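Local coordinates for ABC transporter substrate binding protein (Ribose) (Agrobacterium vitis, PDB 4WUT), which probably serves as the sugar-binding component of an ABC transporter, and carries beta-D-fucopyranose and calcium ions as bound ligands, at residues Q146-E151 with D211-F216; G152-M157 with G171-Y176; A229-G234 with Q251-D256. All blocks are in the same frame, centred on the assembly; numbering follows the deposited sequence.

Interaction 1 of 3, residues Q146-E151 with D211-F216; sequences QKVGTE and DLKGIF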
ATOM      1  N   GLN A 146       0.794 -21.924  -6.339  1.00 15.98           N
ATOM      2  CA  GLN A 146      -0.248 -22.777  -6.866  1.00 17.07           C
ATOM      3  C   GLN A 146      -0.283 -22.755  -8.383  1.00 17.26           C
ATOM      4  O   GLN A 146      -0.662 -23.736  -9.007  1.00 18.30           O
ATOM      5  CB  GLN A 146      -1.577 -22.399  -6.220  1.00 18.16           C
ATOM      6  CG  GLN A 146      -1.564 -22.747  -4.724  1.00 20.61           C
ATOM      7  CD  GLN A 146      -1.246 -24.214  -4.482  1.00 22.31           C
ATOM      8  OE1 GLN A 146      -0.328 -24.567  -3.740  1.00 30.21           O
ATOM      9  NE2 GLN A 146      -1.969 -25.048  -5.156  1.00 22.14           N
ATOM     10  N   LYS A 147       0.185 -21.667  -8.999  1.00 16.42           N
ATOM     11  CA  LYS A 147       0.162 -21.594 -10.438  1.00 16.80           C
ATOM     12  C   LYS A 147       1.509 -21.974 -11.041  1.00 16.73           C
ATOM     13  O   LYS A 147       1.553 -22.638 -12.089  1.00 23.46           O
ATOM     14  CB  LYS A 147      -0.291 -20.201 -10.904  1.00 17.65           C
ATOM     15  CG  LYS A 147      -0.324 -20.019 -12.387  1.00 28.27           C
ATOM     16  CD  LYS A 147      -1.490 -20.718 -13.043  1.00 33.53           C
ATOM     17  CE  LYS A 147      -1.307 -20.737 -14.561  1.00 40.03           C
ATOM     18  NZ  LYS A 147      -0.022 -21.420 -14.956  1.00 44.58           N
ATOM     19  N   VAL A 148       2.594 -21.634 -10.357  1.00 15.95           N
ATOM     20  CA  VAL A 148       3.942 -21.833 -10.874  1.00 15.98           C
ATOM     21  C   VAL A 148       4.528 -23.186 -10.503  1.00 18.13           C
ATOM     22  O   VAL A 148       5.347 -23.741 -11.243  1.00 19.76           O
ATOM     23  CB  VAL A 148       4.876 -20.736 -10.342  1.00 18.48           C
ATOM     24  CG1 VAL A 148       6.340 -21.143 -10.476  1.00 29.44           C
ATOM     25  CG2 VAL A 148       4.581 -19.410 -11.057  1.00 21.01           C
ATOM     26  N   GLY A 149       4.081 -23.735  -9.373  1.00 16.88           N
ATOM     27  CA  GLY A 149       4.758 -24.873  -8.767  1.00 17.61           C
ATOM     28  C   GLY A 149       5.881 -24.411  -7.839  1.00 17.10           C
ATOM     29  O   GLY A 149       5.943 -23.240  -7.433  1.00 16.14           O
ATOM     30  N   THR A 150       6.805 -25.320  -7.554  1.00 17.91           N
ATOM     31  CA  THR A 150       7.757 -25.102  -6.476  1.00 17.85           C
ATOM     32  C   THR A 150       9.214 -25.068  -6.937  1.00 18.16           C
ATOM     33  O   THR A 150      10.117 -24.927  -6.098  1.00 18.38           O
ATOM     34  CB  THR A 150       7.585 -26.200  -5.389  1.00 18.91           C
ATOM     35  OG1 THR A 150       7.583 -27.497  -5.998  1.00 20.08           O
ATOM     36  CG2 THR A 150       6.282 -25.997  -4.634  1.00 18.68           C
ATOM     37  N   GLU A 151       9.440 -25.165  -8.248  1.00 18.35           N
ATOM     38  CA  GLU A 151      10.783 -25.145  -8.832  1.00 18.87           C
ATOM     39  C   GLU A 151      10.857 -24.071  -9.917  1.00 18.86           C
ATOM     40  O   GLU A 151       9.924 -23.885 -10.686  1.00 19.93           O
ATOM     41  CB  GLU A 151      11.143 -26.509  -9.437  1.00 20.27           C
ATOM     42  CG  GLU A 151      11.210 -27.638  -8.436  1.00 25.83           C
ATOM     43  CD  GLU A 151      11.219 -29.013  -9.099  1.00 38.55           C
ATOM     44  OE1 GLU A 151      11.817 -29.159 -10.187  1.00 44.79           O
ATOM     45  OE2 GLU A 151      10.620 -29.955  -8.541  1.00 44.87           O
ATOM     46  N   ASP A 211      14.031 -17.705 -18.605  1.00 13.10           N
ATOM     47  CA  ASP A 211      13.395 -18.832 -17.920  1.00 14.43           C
ATOM     48  C   ASP A 211      12.483 -18.406 -16.765  1.00 13.03           C
ATOM     49  O   ASP A 211      11.982 -19.258 -16.048  1.00 15.65           O
ATOM     50  CB  ASP A 211      14.465 -19.798 -17.379  1.00 17.01           C
ATOM     51  CG  ASP A 211      15.510 -19.106 -16.485  1.00 22.09           C
ATOM     52  OD1 ASP A 211      15.639 -17.861 -16.501  1.00 18.59           O
ATOM     53  OD2 ASP A 211      16.248 -19.838 -15.790  1.00 27.04           O
ATOM     54  N   LEU A 212      12.245 -17.115 -16.594  1.00 11.62           N
ATOM     55  CA  LEU A 212      11.424 -16.648 -15.486  1.00 10.29           C
ATOM     56  C   LEU A 212      10.041 -17.271 -15.535  1.00 10.50           C
ATOM     57  O   LEU A 212       9.397 -17.303 -16.592  1.00 13.60           O
ATOM     58  CB  LEU A 212      11.313 -15.111 -15.527  1.00  9.32           C
ATOM     59  CG  LEU A 212      10.919 -14.432 -14.223  1.00 11.91           C
ATOM     60  CD1 LEU A 212      12.038 -14.547 -13.220  1.00 13.15           C
ATOM     61  CD2 LEU A 212      10.571 -12.982 -14.450  1.00 12.14           C
ATOM     62  N   LYS A 213       9.605 -17.836 -14.412  1.00 10.75           N
ATOM     63  CA  LYS A 213       8.306 -18.480 -14.365  1.00 10.94           C
ATOM     64  C   LYS A 213       7.207 -17.600 -13.796  1.00 10.49           C
ATOM     65  O   LYS A 213       6.037 -17.815 -14.106  1.00 12.98           O
ATOM     66  CB  LYS A 213       8.370 -19.788 -13.571  1.00 12.41           C
ATOM     67  CG  LYS A 213       9.174 -20.872 -14.254  1.00 18.59           C
ATOM     68  CD  LYS A 213       9.234 -22.153 -13.439  1.00 24.12           C
ATOM     69  CE  LYS A 213       8.798 -23.341 -14.238  1.00 35.32           C
ATOM     70  NZ  LYS A 213       9.607 -23.528 -15.469  1.00 37.76           N
ATOM     71  N   GLY A 214       7.576 -16.610 -12.982  1.00 11.25           N
ATOM     72  CA  GLY A 214       6.594 -15.760 -12.338  1.00 10.48           C
ATOM     73  C   GLY A 214       7.202 -14.464 -11.845  1.00 10.12           C
ATOM     74  O   GLY A 214       8.422 -14.331 -11.784  1.00  9.01           O
ATOM     75  N   ILE A 215       6.340 -13.519 -11.491  1.00  9.04           N
ATOM     76  CA  ILE A 215       6.782 -12.167 -11.139  1.00  9.55           C
ATOM     77  C   ILE A 215       5.709 -11.509 -10.270  1.00  7.47           C
ATOM     78  O   ILE A 215       4.499 -11.604 -10.545  1.00 10.47           O
ATOM     79  CB  ILE A 215       7.140 -11.334 -12.414  1.00  8.52           C
ATOM     80  CG1 ILE A 215       7.729  -9.967 -12.042  1.00 10.35           C
ATOM     81  CG2 ILE A 215       5.933 -11.198 -13.339  1.00  9.25           C
ATOM     82  CD1 ILE A 215       8.398  -9.294 -13.233  1.00 11.16           C
ATOM     83  N   PHE A 216       6.177 -10.901  -9.182  1.00  8.65           N
ATOM     84  CA  PHE A 216       5.354 -10.249  -8.170  1.00 10.35           C
ATOM     85  C   PHE A 216       5.613  -8.749  -8.156  1.00  9.16           C
ATOM     86  O   PHE A 216       6.753  -8.326  -8.092  1.00  9.35           O
ATOM     87  CB  PHE A 216       5.697 -10.879  -6.808  1.00 10.73           C
ATOM     88  CG  PHE A 216       5.038 -10.238  -5.622  1.00 10.01           C
ATOM     89  CD1 PHE A 216       3.670 -10.038  -5.587  1.00  9.89           C
ATOM     90  CD2 PHE A 216       5.785  -9.878  -4.501  1.00  8.76           C
ATOM     91  CE1 PHE A 216       3.051  -9.488  -4.481  1.00 10.27           C
ATOM     92  CE2 PHE A 216       5.166  -9.315  -3.415  1.00  7.93           C
ATOM     93  CZ  PHE A 216       3.815  -9.106  -3.410  1.00 10.84           C
TER
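K213 lies against V148 and E151, where side-chain carbons meet carbonyl oxygens as well as other carbons. No hydrogen bond joins the two segments. The K213 side chain can be followed outward. Its CB comes first, 3.9 Å from CG1 of V148, where the two side chains cross obliquely. CG has its place beside the K213 backbone N, opposite the carbonyl carbon (chi1 -68°), and carries the chain on toward E151. CD then meets the main-chain O of E151 at 3.3 Å. CE lies 3.8 Å from that same E151 O. Bends at chi3 and chi4 turn the tip, so NZ ends 4.8 Å from E151 O and does not bind it. The acidic side chain of E151 leads away from K213, so the two opposite charges do not meet here.

V148 uses both of its methyl groups. CG2 sits beside the V148 backbone N and reaches the K213 main chain, 3.7 Å from the O atom of K213. The same V148 CG2 is 4.4 Å from CA of G214. G214 has no side chain, and this lets the methyl approach the main chain there. A CB on G214 would lie about 3.2 Å from V148 CG2, a tight fit. V148 also packs on L183 and V240, which makes it the apolar centre of the contact. The lysine side is exposed.

The backbone explains the setting. Helix 133-148 ends at V148, and G149 leaves it with positive phi. K213 pairs through its backbone with K153 and V240, and G214 pairs with A155. The contact thus joins the C-terminal end of helix 133-148 to the chain around G214 in strand 214-217. This layering of helix on parallel sheet belongs to the alpha/beta lobes of periplasmic sugar-binding proteins.

Interaction 2 of 3, residues G152-M157 with G171-Y176; sequences GKIAVM and GGFTDY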
ATOM      1  N   GLY A 152      11.966 -23.352  -9.974  1.00 18.16           N
ATOM      2  CA  GLY A 152      12.146 -22.342 -11.000  1.00 17.79           C
ATOM      3  C   GLY A 152      12.448 -20.999 -10.386  1.00 16.88           C
ATOM      4  O   GLY A 152      12.686 -20.867  -9.180  1.00 17.35           O
ATOM      5  N   LYS A 153      12.387 -19.978 -11.227  1.00 16.49           N
ATOM      6  CA  LYS A 153      12.785 -18.633 -10.845  1.00 15.83           C
ATOM      7  C   LYS A 153      11.587 -17.685 -10.878  1.00 14.76           C
ATOM      8  O   LYS A 153      10.789 -17.716 -11.823  1.00 14.83           O
ATOM      9  CB  LYS A 153      13.826 -18.121 -11.828  1.00 16.55           C
ATOM     10  CG  LYS A 153      15.158 -18.836 -11.796  1.00 23.46           C
ATOM     11  CD  LYS A 153      15.967 -18.518 -13.041  1.00 31.71           C
ATOM     12  CE  LYS A 153      16.864 -17.338 -12.846  1.00 28.81           C
ATOM     13  NZ  LYS A 153      17.483 -16.879 -14.139  1.00 30.07           N
ATOM     14  N   ILE A 154      11.472 -16.843  -9.864  1.00 13.96           N
ATOM     15  CA  ILE A 154      10.491 -15.771  -9.876  1.00 13.10           C
ATOM     16  C   ILE A 154      11.174 -14.455  -9.502  1.00 12.73           C
ATOM     17  O   ILE A 154      12.207 -14.467  -8.838  1.00 13.74           O
ATOM     18  CB  ILE A 154       9.312 -16.025  -8.931  1.00 12.54           C
ATOM     19  CG1 ILE A 154       9.788 -16.075  -7.482  1.00 12.63           C
ATOM     20  CG2 ILE A 154       8.534 -17.296  -9.349  1.00 13.05           C
ATOM     21  CD1 ILE A 154       8.635 -16.111  -6.479  1.00 17.61           C
ATOM     22  N   ALA A 155      10.601 -13.342  -9.934  1.00 12.28           N
ATOM     23  CA  ALA A 155      11.149 -12.019  -9.639  1.00 12.01           C
ATOM     24  C   ALA A 155      10.267 -11.256  -8.684  1.00 11.15           C
ATOM     25  O   ALA A 155       9.040 -11.354  -8.741  1.00 10.83           O
ATOM     26  CB  ALA A 155      11.298 -11.224 -10.923  1.00 12.44           C
ATOM     27  N   VAL A 156      10.893 -10.458  -7.814  1.00 10.95           N
ATOM     28  CA  VAL A 156      10.174  -9.608  -6.880  1.00 10.28           C
ATOM     29  C   VAL A 156      10.431  -8.146  -7.240  1.00 10.22           C
ATOM     30  O   VAL A 156      11.575  -7.652  -7.125  1.00 10.60           O
ATOM     31  CB  VAL A 156      10.612  -9.867  -5.429  1.00 10.26           C
ATOM     32  CG1 VAL A 156       9.992  -8.840  -4.511  1.00  9.74           C
ATOM     33  CG2 VAL A 156      10.200 -11.275  -5.032  1.00 10.44           C
HETATM   34  N   MSE A 157       9.368  -7.480  -7.671  1.00  9.93           N
HETATM   35  CA  MSE A 157       9.369  -6.055  -8.009  1.00  9.97           C
HETATM   36  C   MSE A 157       8.723  -5.315  -6.850  1.00  9.42           C
HETATM   37  O   MSE A 157       7.495  -5.364  -6.636  1.00  9.14           O
HETATM   38  CB  MSE A 157       8.578  -5.797  -9.306  1.00 10.31           C
HETATM   39  CG  MSE A 157       8.849  -6.821 -10.409  1.00 10.92           C
HETATM   40 SE   MSE A 157      10.742  -7.138 -10.839  1.00 16.07          SE
HETATM   41  CE  MSE A 157      11.190  -5.473 -11.648  1.00 12.38           C
ATOM     42  N   GLY A 171       8.439  -9.046   2.843  1.00 12.54           N
ATOM     43  CA  GLY A 171       8.974 -10.077   3.710  1.00 14.42           C
ATOM     44  C   GLY A 171       8.047 -11.278   3.864  1.00 14.49           C
ATOM     45  O   GLY A 171       8.510 -12.423   3.892  1.00 15.39           O
ATOM     46  N   GLY A 172       6.745 -11.031   4.017  1.00 12.84           N
ATOM     47  CA  GLY A 172       5.786 -12.115   4.113  1.00 13.23           C
ATOM     48  C   GLY A 172       5.839 -12.981   2.861  1.00 12.62           C
ATOM     49  O   GLY A 172       5.854 -14.216   2.931  1.00 14.97           O
ATOM     50  N   PHE A 173       5.852 -12.327   1.706  1.00 10.98           N
ATOM     51  CA  PHE A 173       5.942 -13.018   0.424  1.00  7.88           C
ATOM     52  C   PHE A 173       7.216 -13.849   0.359  1.00  9.99           C
ATOM     53  O   PHE A 173       7.185 -15.051   0.096  1.00 11.24           O
ATOM     54  CB  PHE A 173       5.919 -11.996  -0.727  1.00 10.46           C
ATOM     55  CG  PHE A 173       5.951 -12.621  -2.117  1.00  8.21           C
ATOM     56  CD1 PHE A 173       4.778 -12.975  -2.772  1.00 10.14           C
ATOM     57  CD2 PHE A 173       7.159 -12.847  -2.767  1.00 10.33           C
ATOM     58  CE1 PHE A 173       4.808 -13.528  -4.031  1.00 11.64           C
ATOM     59  CE2 PHE A 173       7.179 -13.437  -4.018  1.00  8.88           C
ATOM     60  CZ  PHE A 173       6.007 -13.759  -4.654  1.00  9.10           C
ATOM     61  N   THR A 174       8.346 -13.195   0.593  1.00 10.74           N
ATOM     62  CA  THR A 174       9.631 -13.818   0.434  1.00 12.07           C
ATOM     63  C   THR A 174       9.813 -14.996   1.388  1.00 14.89           C
ATOM     64  O   THR A 174      10.301 -16.041   0.995  1.00 14.81           O
ATOM     65  CB  THR A 174      10.752 -12.763   0.622  1.00 15.50           C
ATOM     66  OG1 THR A 174      10.583 -11.726  -0.357  1.00 15.97           O
ATOM     67  CG2 THR A 174      12.107 -13.395   0.468  1.00 20.88           C
ATOM     68  N   ASP A 175       9.420 -14.816   2.640  1.00 14.46           N
ATOM     69  CA  ASP A 175       9.594 -15.869   3.632  1.00 16.86           C
ATOM     70  C   ASP A 175       8.737 -17.076   3.285  1.00 15.48           C
ATOM     71  O   ASP A 175       9.149 -18.234   3.493  1.00 15.02           O
ATOM     72  CB  ASP A 175       9.229 -15.363   5.031  1.00 17.28           C
ATOM     73  CG  ASP A 175      10.216 -14.333   5.567  1.00 25.43           C
ATOM     74  OD1 ASP A 175      11.276 -14.124   4.948  1.00 27.49           O
ATOM     75  OD2 ASP A 175       9.918 -13.735   6.621  1.00 30.41           O
ATOM     76  N   TYR A 176       7.540 -16.814   2.766  1.00 13.82           N
ATOM     77  CA  TYR A 176       6.627 -17.916   2.401  1.00 14.96           C
ATOM     78  C   TYR A 176       7.180 -18.694   1.222  1.00 14.76           C
ATOM     79  O   TYR A 176       7.158 -19.913   1.215  1.00 15.55           O
ATOM     80  CB  TYR A 176       5.202 -17.415   2.092  1.00 15.29           C
ATOM     81  CG  TYR A 176       4.191 -18.546   1.930  1.00 13.36           C
ATOM     82  CD1 TYR A 176       4.061 -19.207   0.724  1.00 12.24           C
ATOM     83  CD2 TYR A 176       3.385 -18.929   2.985  1.00 13.48           C
ATOM     84  CE1 TYR A 176       3.167 -20.258   0.584  1.00 14.07           C
ATOM     85  CE2 TYR A 176       2.505 -19.966   2.865  1.00 16.78           C
ATOM     86  CZ  TYR A 176       2.386 -20.610   1.660  1.00 17.12           C
ATOM     87  OH  TYR A 176       1.479 -21.630   1.547  1.00 22.80           O
TER
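F173 points from its helix toward I154 and V156 on the strand. All three side chains are buried, and this is the tight part. One ring carbon, CE2 of F173, serves both partners. CD1 of I154 lies 3.9 Å from it, and F173 CZ is nearly as close to that I154 methyl. CG2 of V156 also comes within 3.9 Å of F173 CE2. Both methyls approach the ring obliquely. The ring reaches the strand because CG of F173 stands opposite its own backbone N (chi1 -178°). I154 and F173 approach from opposite directions, while V156 and F173 slide past each other. F216 stacks on the ring, and A140 and A141 of helix 133-148 also pack against F173.

The solvent side is looser. T174 is partly exposed. Its OG1 is 4.7 Å from V156 CG2 and bonds back to V170 O. One residue further along the helix, D175 is exposed. A155 is buried on the other face of the sheet, against V205 of helix 195-208 and beside I215 of the next strand.

Strand 153-158, helix 164-180 and strand 184-190 form a beta-alpha-beta unit. The apolar helix-on-strand packing seen here is its core.

Interaction 3 of 3, residues A229-G234 with Q251-D256; sequences AIKQAG and QEFVKD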
ATOM      1  N   ALA A 229       5.033  -3.774 -18.988  1.00  8.96           N
ATOM      2  CA  ALA A 229       6.275  -4.380 -19.475  1.00  9.96           C
ATOM      3  C   ALA A 229       6.065  -5.773 -20.042  1.00  9.04           C
ATOM      4  O   ALA A 229       6.616  -6.111 -21.088  1.00 11.74           O
ATOM      5  CB  ALA A 229       7.330  -4.423 -18.368  1.00 10.74           C
ATOM      6  N   ILE A 230       5.292  -6.593 -19.327  1.00 10.49           N
ATOM      7  CA  ILE A 230       5.010  -7.944 -19.784  1.00 10.68           C
ATOM      8  C   ILE A 230       4.300  -7.926 -21.144  1.00 11.92           C
ATOM      9  O   ILE A 230       4.647  -8.662 -22.069  1.00 11.45           O
ATOM     10  CB  ILE A 230       4.138  -8.663 -18.746  1.00 10.20           C
ATOM     11  CG1 ILE A 230       4.938  -8.925 -17.465  1.00 11.80           C
ATOM     12  CG2 ILE A 230       3.596  -9.949 -19.295  1.00 11.51           C
ATOM     13  CD1 ILE A 230       4.093  -9.337 -16.310  1.00 11.97           C
ATOM     14  N   LYS A 231       3.313  -7.052 -21.264  1.00 10.93           N
ATOM     15  CA  LYS A 231       2.551  -6.944 -22.494  1.00 15.40           C
ATOM     16  C   LYS A 231       3.464  -6.508 -23.618  1.00 13.49           C
ATOM     17  O   LYS A 231       3.451  -7.078 -24.707  1.00 15.93           O
ATOM     18  CB  LYS A 231       1.422  -5.945 -22.315  1.00 20.77           C
ATOM     19  CG  LYS A 231       0.239  -6.493 -21.569  1.00 24.70           C
ATOM     20  CD  LYS A 231      -0.940  -5.541 -21.630  1.00 31.94           C
ATOM     21  CE  LYS A 231      -1.346  -5.264 -23.046  1.00 35.39           C
ATOM     22  NZ  LYS A 231      -1.532  -6.517 -23.835  1.00 42.15           N
ATOM     23  N   GLN A 232       4.263  -5.474 -23.354  1.00 14.58           N
ATOM     24  CA  GLN A 232       5.159  -4.934 -24.379  1.00 15.84           C
ATOM     25  C   GLN A 232       6.230  -5.941 -24.834  1.00 11.83           C
ATOM     26  O   GLN A 232       6.675  -5.914 -25.990  1.00 16.53           O
ATOM     27  CB  GLN A 232       5.816  -3.665 -23.854  1.00 18.91           C
ATOM     28  CG  GLN A 232       4.842  -2.494 -23.812  1.00 29.70           C
ATOM     29  CD  GLN A 232       5.439  -1.191 -23.275  1.00 34.73           C
ATOM     30  OE1 GLN A 232       6.663  -0.977 -23.291  1.00 32.94           O
ATOM     31  NE2 GLN A 232       4.564  -0.311 -22.800  1.00 33.72           N
ATOM     32  N   ALA A 233       6.641  -6.823 -23.945  1.00 13.94           N
ATOM     33  CA  ALA A 233       7.604  -7.865 -24.255  1.00 16.54           C
ATOM     34  C   ALA A 233       7.007  -9.044 -25.035  1.00 15.54           C
ATOM     35  O   ALA A 233       7.745  -9.937 -25.454  1.00 19.84           O
ATOM     36  CB  ALA A 233       8.228  -8.370 -22.961  1.00 18.18           C
ATOM     37  N   GLY A 234       5.685  -9.052 -25.199  1.00 14.03           N
ATOM     38  CA  GLY A 234       4.986 -10.145 -25.845  1.00 19.34           C
ATOM     39  C   GLY A 234       4.876 -11.370 -24.956  1.00 16.64           C
ATOM     40  O   GLY A 234       4.693 -12.483 -25.462  1.00 18.78           O
ATOM     41  N   GLN A 251      -7.434  -3.978 -12.816  1.00 13.76           N
ATOM     42  CA  GLN A 251      -8.640  -4.739 -13.127  1.00 14.28           C
ATOM     43  C   GLN A 251      -8.563  -5.258 -14.561  1.00 17.29           C
ATOM     44  O   GLN A 251      -8.885  -6.419 -14.833  1.00 15.34           O
ATOM     45  CB  GLN A 251      -9.887  -3.881 -12.958  1.00 15.91           C
ATOM     46  CG  GLN A 251     -10.246  -3.614 -11.531  1.00 15.31           C
ATOM     47  CD  GLN A 251     -11.380  -2.611 -11.396  1.00 15.99           C
ATOM     48  OE1 GLN A 251     -12.467  -2.796 -11.964  1.00 18.07           O
ATOM     49  NE2 GLN A 251     -11.125  -1.523 -10.653  1.00 16.03           N
ATOM     50  N   GLU A 252      -8.123  -4.396 -15.472  1.00 14.70           N
ATOM     51  CA  GLU A 252      -8.037  -4.788 -16.883  1.00 15.37           C
ATOM     52  C   GLU A 252      -6.998  -5.878 -17.134  1.00 15.43           C
ATOM     53  O   GLU A 252      -7.247  -6.790 -17.957  1.00 15.87           O
ATOM     54  CB  GLU A 252      -7.776  -3.578 -17.780  1.00 22.26           C
ATOM     55  CG  GLU A 252      -8.988  -2.668 -17.899  1.00 29.13           C
ATOM     56  CD  GLU A 252     -10.255  -3.443 -18.266  1.00 37.50           C
ATOM     57  OE1 GLU A 252     -10.416  -3.808 -19.456  1.00 39.13           O
ATOM     58  OE2 GLU A 252     -11.082  -3.712 -17.355  1.00 46.39           O
ATOM     59  N   PHE A 253      -5.877  -5.808 -16.404  1.00 13.39           N
ATOM     60  CA  PHE A 253      -4.821  -6.811 -16.504  1.00 14.15           C
ATOM     61  C   PHE A 253      -5.252  -8.189 -15.976  1.00 14.40           C
ATOM     62  O   PHE A 253      -4.795  -9.207 -16.495  1.00 16.79           O
ATOM     63  CB  PHE A 253      -3.570  -6.369 -15.765  1.00 15.42           C
ATOM     64  CG  PHE A 253      -2.729  -5.376 -16.511  1.00 15.62           C
ATOM     65  CD1 PHE A 253      -2.584  -5.440 -17.879  1.00 20.45           C
ATOM     66  CD2 PHE A 253      -2.054  -4.389 -15.826  1.00 17.72           C
ATOM     67  CE1 PHE A 253      -1.789  -4.528 -18.552  1.00 20.34           C
ATOM     68  CE2 PHE A 253      -1.261  -3.476 -16.505  1.00 15.08           C
ATOM     69  CZ  PHE A 253      -1.131  -3.552 -17.861  1.00 18.20           C
ATOM     70  N   VAL A 254      -6.084  -8.227 -14.933  1.00 14.78           N
ATOM     71  CA  VAL A 254      -6.661  -9.484 -14.486  1.00 13.76           C
ATOM     72  C   VAL A 254      -7.618 -10.018 -15.570  1.00 17.23           C
ATOM     73  O   VAL A 254      -7.538 -11.174 -15.995  1.00 16.53           O
ATOM     74  CB  VAL A 254      -7.426  -9.338 -13.156  1.00 13.85           C
ATOM     75  CG1 VAL A 254      -8.209 -10.596 -12.847  1.00 18.93           C
ATOM     76  CG2 VAL A 254      -6.446  -9.038 -12.048  1.00 16.34           C
ATOM     77  N   LYS A 255      -8.504  -9.157 -16.038  1.00 16.07           N
ATOM     78  CA  LYS A 255      -9.487  -9.574 -17.030  1.00 17.81           C
ATOM     79  C   LYS A 255      -8.854 -10.061 -18.332  1.00 20.88           C
ATOM     80  O   LYS A 255      -9.385 -10.975 -18.974  1.00 23.91           O
ATOM     81  CB  LYS A 255     -10.435  -8.418 -17.323  1.00 18.35           C
ATOM     82  CG  LYS A 255     -11.432  -8.141 -16.208  1.00 22.52           C
ATOM     83  CD  LYS A 255     -12.357  -6.991 -16.590  1.00 30.81           C
ATOM     84  CE  LYS A 255     -13.272  -6.580 -15.447  1.00 36.53           C
ATOM     85  NZ  LYS A 255     -14.135  -7.707 -14.984  1.00 41.09           N
ATOM     86  N   ASP A 256      -7.738  -9.463 -18.739  1.00 18.85           N
ATOM     87  CA  ASP A 256      -7.132  -9.844 -20.015  1.00 17.26           C
ATOM     88  C   ASP A 256      -6.058 -10.919 -19.884  1.00 19.38           C
ATOM     89  O   ASP A 256      -5.461 -11.338 -20.886  1.00 22.49           O
ATOM     90  CB  ASP A 256      -6.650  -8.621 -20.820  1.00 23.63           C
ATOM     91  CG  ASP A 256      -5.369  -8.005 -20.299  1.00 23.24           C
ATOM     92  OD1 ASP A 256      -4.669  -8.619 -19.461  1.00 20.44           O
ATOM     93  OD2 ASP A 256      -5.044  -6.884 -20.763  1.00 26.14           O
TER
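K231 and F253 join two helices of the alpha/beta fold of periplasmic binding proteins, helix 220-232 and helix 248-255. Strand 240-244 lies between them in the chain. The helices are well separated here: the closest CA atoms, those of K231 and F253, are 9.5 Å apart. K231 and F253 bridge the gap with their side chains, and the buried area is small. Close to the contact, helix 220-232 ends in a Schellman motif at G234, which has positive phi.

The second segment starts with Q251. Its NE2 bonds to G246 O in the loop before the helix.

F253 comes next among the residues that matter. Its ring is buried and extends into the gap between the helices. CD of K231 comes to 3.3 Å from CE1 of F253, a tight approach. The lysine carbon arrives at the ring edge, near the ring plane, so it does not lie over the face. K231 CG is further off, 4.1 Å from F253 CE1. This is aliphatic packing against an aromatic rim, and not a cation-pi contact. T258 touches both K231 and F253 from outside the segments.

K255 has a long, weak ion pair with D304. D256 closes the segment. Its backbone N still bonds to E252 O at 2.8 Å, and its side chain turns toward K231. OD1 of D256 is hydrogen-bonded to T258 OG1.

The carboxylate of D256 and the amine of K231 are near, and their opposite charges probably attract weakly, but they form no salt bridge. K231 bends at chi3 and chi4 (58° and 51°), which leaves its NZ 4.7 Å from OD2 of D256.

In the fold
All three contacts lie in the same lobe; interactions 1 and 2 involve strands of its sheet, and interaction 3 joins two helices beside it. Interactions 1 and 2 are close, with centres about 10 Å apart. They share the neighbouring parallel strands 214-217 and 153-158, with a probable hydrogen bond between M157 N and F216 O (2.8 Å). Interaction 2 is nested within the chain loop that interaction 1 closes. Interaction 3 follows later in the chain, with its centre about 17 Å from that of interaction 1. Strand 214-217 leads directly into helix 220-232, and I215 packs on I230 there. Together they sample strand-helix and helix-helix packing within one lobe.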